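Local atomic coordinates of beta-N-acetylglucosaminidase-like protein Glycoside hydrolase family 20 (Flavobacterium johnsoniae, PDB entry 6YHH), a protein that probably cleaves terminal N-acetylglucosamine residues from chitin-derived oligosaccharides, acting as a family 20 beta-N-acetylglucosaminidase in bacterial chitin degradation. Residues Y292-C303 with F348-H359. Sequence-based numbering, arbitrary orientation. Where two conformers were deposited one is given.
Sequences YKILSELFDEVC and FTMQLAPMLKKH
The F299 ring meets L356 over one face and M355 at its rim. L356 CD2 stands 3.7 Å from the centroid of the F299 ring and only 13° off the normal, a CH-pi contact, while M355 SD lies in the ring plane, 3.9 Å from F299 CD2, as an edge-on Met-aromatic contact. The H359 ring has F299 O over one face, displaced toward the rim, and the carboxylate of D300 at its edge. The Y292 and F348 rings meet obliquely; the Y292 hydroxyl, hydrogen-bonded to P286 O, rests at the edge of the F348 ring, with OH 3.4 Å from F348 CD1.

Helices 289-302 and 341-358 run side by side, their short segments inclined by -24° with axes 9.8 Å apart. They belong to the outer helical layer of the TIM-barrel catalytic domain: L356 also touches strands 310-312 and 362-366, and F311 meets F299 edge-to-face. The packing is knobs-into-holes in both directions, Y292 sitting among F348, Q351, L352 and M355, and M355 among Y292, L295, S296 and F299. Extended beyond CG, M355 lays SD against S296 and carries CE to 3.5 Å from Y292 O.

Toward the last residues of both segments, D300 OD1 takes two donors. K358 NZ reaches the syn lone pair of D300 OD1 at 2.7 Å in a salt bridge, the lysine chain being bent at chi3 (84°). H359 NE2 donates to the anti lone pair of D300 OD1 at 2.9 Å, well short of straight although OD1 lies nearly in the imidazole plane. Replacing D300 with an alanine would probably leave the K358 ammonium without its countercharge and the H359 ring freer to turn. One water bridges K358 NZ and S296 OG, and another links S296 O to H359 NE2.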
# COMPACT_ATOMS: atom_id res chain seq x y z
N TYR A 292 25.91 -6.13 -30.66
CA TYR A 292 26.25 -7.36 -29.97
C TYR A 292 27.20 -7.12 -28.82
O TYR A 292 27.05 -7.74 -27.75
CB TYR A 292 26.76 -8.39 -30.99
CG TYR A 292 25.75 -8.69 -32.06
CD1 TYR A 292 24.64 -9.48 -31.79
CD2 TYR A 292 25.87 -8.15 -33.34
CE1 TYR A 292 23.70 -9.73 -32.76
CE2 TYR A 292 24.92 -8.36 -34.31
CZ TYR A 292 23.85 -9.18 -34.04
OH TYR A 292 22.92 -9.45 -35.03
N LYS A 293 28.16 -6.22 -28.98
CA LYS A 293 29.08 -5.83 -27.92
C LYS A 293 28.33 -5.30 -26.71
O LYS A 293 28.59 -5.76 -25.57
CB LYS A 293 30.10 -4.83 -28.42
CG LYS A 293 31.12 -4.46 -27.34
CD LYS A 293 32.24 -3.55 -27.82
CE LYS A 293 33.15 -3.15 -26.65
N ILE A 294 27.42 -4.34 -26.92
CA ILE A 294 26.71 -3.73 -25.83
C ILE A 294 25.80 -4.78 -25.16
O ILE A 294 25.72 -4.88 -23.94
CB ILE A 294 25.88 -2.52 -26.31
CG1 ILE A 294 26.91 -1.36 -26.59
CG2 ILE A 294 24.93 -2.08 -25.23
CD1 ILE A 294 26.32 -0.24 -27.34
N LEU A 295 25.08 -5.55 -25.97
CA LEU A 295 24.22 -6.58 -25.41
C LEU A 295 25.02 -7.63 -24.59
O LEU A 295 24.63 -8.02 -23.52
CB LEU A 295 23.35 -7.26 -26.46
CG LEU A 295 22.25 -6.35 -27.09
CD1 LEU A 295 21.56 -6.94 -28.29
CD2 LEU A 295 21.28 -6.05 -25.98
N SER A 296 26.19 -8.05 -25.11
CA SER A 296 26.99 -9.02 -24.39
C SER A 296 27.42 -8.44 -23.02
O SER A 296 27.38 -9.15 -22.02
CB SER A 296 28.20 -9.45 -25.24
OG SER A 296 29.05 -10.39 -24.58
N GLU A 297 27.80 -7.18 -23.00
CA GLU A 297 28.15 -6.50 -21.75
C GLU A 297 26.99 -6.38 -20.76
O GLU A 297 27.17 -6.51 -19.55
CB GLU A 297 28.70 -5.15 -22.09
CG GLU A 297 30.08 -5.17 -22.75
CD GLU A 297 30.58 -3.81 -23.16
OE1 GLU A 297 29.92 -2.78 -22.88
OE2 GLU A 297 31.66 -3.72 -23.80
N LEU A 298 25.85 -6.06 -21.30
CA LEU A 298 24.61 -6.07 -20.50
C LEU A 298 24.27 -7.38 -19.91
O LEU A 298 23.94 -7.44 -18.73
CB LEU A 298 23.45 -5.51 -21.31
CG LEU A 298 23.62 -4.01 -21.51
CD1 LEU A 298 22.59 -3.55 -22.50
CD2 LEU A 298 23.42 -3.22 -20.23
N PHE A 299 24.36 -8.47 -20.66
CA PHE A 299 24.15 -9.79 -20.08
C PHE A 299 25.21 -10.10 -19.04
O PHE A 299 24.95 -10.67 -18.03
CB PHE A 299 24.13 -10.86 -21.16
CG PHE A 299 22.99 -10.75 -22.12
CD1 PHE A 299 21.69 -10.56 -21.67
CD2 PHE A 299 23.20 -10.87 -23.49
CE1 PHE A 299 20.64 -10.45 -22.55
CE2 PHE A 299 22.15 -10.75 -24.40
CZ PHE A 299 20.86 -10.52 -23.94
N ASP A 300 26.46 -9.71 -19.29
CA ASP A 300 27.47 -9.95 -18.29
C ASP A 300 27.16 -9.30 -16.94
O ASP A 300 27.51 -9.84 -15.90
CB ASP A 300 28.82 -9.38 -18.74
CG ASP A 300 29.54 -10.20 -19.76
OD1 ASP A 300 29.18 -11.32 -20.00
OD2 ASP A 300 30.53 -9.58 -20.36
N GLU A 301 26.52 -8.14 -16.99
CA GLU A 301 26.11 -7.41 -15.78
C GLU A 301 24.79 -7.87 -15.16
O GLU A 301 24.68 -7.97 -13.93
CB GLU A 301 26.10 -5.95 -16.08
CG GLU A 301 25.99 -5.13 -14.82
CD GLU A 301 26.04 -3.64 -15.04
OE1 GLU A 301 25.86 -3.09 -16.14
OE2 GLU A 301 26.18 -3.06 -13.92
N VAL A 302 23.84 -8.20 -16.01
CA VAL A 302 22.50 -8.50 -15.59
C VAL A 302 22.22 -9.98 -15.30
O VAL A 302 21.55 -10.32 -14.33
CB VAL A 302 21.51 -8.00 -16.64
CG1 VAL A 302 20.08 -8.38 -16.21
CG2 VAL A 302 21.51 -6.50 -16.79
N CYS A 303 22.79 -10.89 -16.08
CA CYS A 303 22.49 -12.31 -15.87
C CYS A 303 22.86 -12.80 -14.46
O CYS A 303 22.16 -13.60 -13.92
CB CYS A 303 23.13 -13.21 -16.91
SG CYS A 303 22.47 -13.02 -18.56
N PHE A 348 19.84 -12.71 -35.40
CA PHE A 348 20.17 -11.80 -34.29
C PHE A 348 19.98 -12.50 -32.96
O PHE A 348 20.86 -12.51 -32.15
CB PHE A 348 19.26 -10.55 -34.41
CG PHE A 348 19.25 -9.71 -33.19
CD1 PHE A 348 20.28 -8.81 -32.91
CD2 PHE A 348 18.22 -9.85 -32.26
CE1 PHE A 348 20.27 -8.03 -31.74
CE2 PHE A 348 18.20 -9.06 -31.09
CZ PHE A 348 19.23 -8.17 -30.84
N THR A 349 18.83 -13.10 -32.76
CA THR A 349 18.50 -13.87 -31.57
C THR A 349 19.51 -15.00 -31.27
O THR A 349 19.99 -15.17 -30.13
CB THR A 349 17.08 -14.48 -31.67
OG1 THR A 349 16.14 -13.40 -31.83
CG2 THR A 349 16.75 -15.31 -30.47
N MET A 350 19.92 -15.69 -32.34
CA MET A 350 20.89 -16.80 -32.18
C MET A 350 22.30 -16.32 -31.93
O MET A 350 23.11 -17.12 -31.38
CB MET A 350 20.82 -17.78 -33.38
CG MET A 350 19.54 -18.63 -33.33
SD MET A 350 19.30 -19.54 -31.79
CE MET A 350 20.93 -20.32 -31.76
N GLN A 351 22.59 -15.04 -32.21
CA GLN A 351 23.84 -14.44 -31.77
C GLN A 351 23.86 -14.21 -30.24
O GLN A 351 24.90 -14.18 -29.59
CB GLN A 351 24.21 -13.14 -32.51
CG GLN A 351 24.22 -13.20 -33.99
CD GLN A 351 24.90 -14.41 -34.51
OE1 GLN A 351 24.27 -15.31 -35.14
NE2 GLN A 351 26.17 -14.48 -34.26
N LEU A 352 22.67 -14.00 -29.64
CA LEU A 352 22.54 -13.77 -28.18
C LEU A 352 22.63 -15.13 -27.42
O LEU A 352 22.94 -15.18 -26.24
CB LEU A 352 21.16 -13.15 -27.87
CG LEU A 352 20.86 -11.90 -28.71
CD1 LEU A 352 19.63 -11.18 -28.18
CD2 LEU A 352 22.00 -10.89 -28.66
N ALA A 353 22.23 -16.20 -28.10
CA ALA A 353 22.11 -17.55 -27.48
C ALA A 353 23.43 -18.00 -26.79
O ALA A 353 23.39 -18.39 -25.61
CB ALA A 353 21.64 -18.57 -28.48
N PRO A 354 24.56 -17.81 -27.43
CA PRO A 354 25.82 -18.18 -26.70
C PRO A 354 26.19 -17.25 -25.57
O PRO A 354 26.82 -17.65 -24.64
CB PRO A 354 26.92 -18.12 -27.79
CG PRO A 354 26.31 -17.64 -28.99
CD PRO A 354 24.83 -17.48 -28.84
N MET A 355 25.83 -15.97 -25.67
CA MET A 355 26.01 -15.02 -24.56
C MET A 355 25.23 -15.47 -23.36
O MET A 355 25.79 -15.52 -22.28
CB MET A 355 25.52 -13.65 -25.01
CG MET A 355 26.15 -13.12 -26.29
SD MET A 355 25.40 -11.49 -26.63
CE MET A 355 26.10 -11.11 -28.23
N LEU A 356 23.96 -15.87 -23.55
CA LEU A 356 23.17 -16.37 -22.46
C LEU A 356 23.74 -17.67 -21.95
O LEU A 356 23.79 -17.87 -20.73
CB LEU A 356 21.69 -16.51 -22.85
CG LEU A 356 21.03 -15.18 -23.20
CD1 LEU A 356 19.56 -15.40 -23.62
CD2 LEU A 356 21.13 -14.19 -22.09
N LYS A 357 24.18 -18.55 -22.87
CA LYS A 357 24.64 -19.87 -22.40
C LYS A 357 25.93 -19.73 -21.57
O LYS A 357 26.21 -20.52 -20.66
CB LYS A 357 24.88 -20.76 -23.58
CG LYS A 357 25.07 -22.25 -23.18
CD LYS A 357 24.98 -23.21 -24.30
CE LYS A 357 24.89 -24.61 -23.73
NZ LYS A 357 24.81 -25.46 -24.94
N LYS A 358 26.72 -18.72 -21.86
CA LYS A 358 27.96 -18.44 -21.15
C LYS A 358 27.63 -18.16 -19.65
O LYS A 358 28.43 -18.49 -18.76
CB LYS A 358 28.58 -17.19 -21.70
CG LYS A 358 29.95 -16.87 -21.14
CD LYS A 358 30.51 -15.59 -21.74
CE LYS A 358 30.00 -14.38 -21.03
NZ LYS A 358 30.59 -13.08 -21.48
N HIS A 359 26.43 -17.65 -19.40
CA HIS A 359 25.95 -17.41 -18.01
C HIS A 359 25.10 -18.55 -17.44
O HIS A 359 24.55 -18.39 -16.34
CB HIS A 359 25.21 -16.06 -17.95
CG HIS A 359 26.08 -14.89 -18.33
ND1 HIS A 359 27.12 -14.49 -17.52
CD2 HIS A 359 26.14 -14.12 -19.43
CE1 HIS A 359 27.79 -13.52 -18.13
NE2 HIS A 359 27.21 -13.26 -19.27
O HOH W 1 27.26 -12.09 -22.20
O HOH W 2 29.27 -12.98 -24.12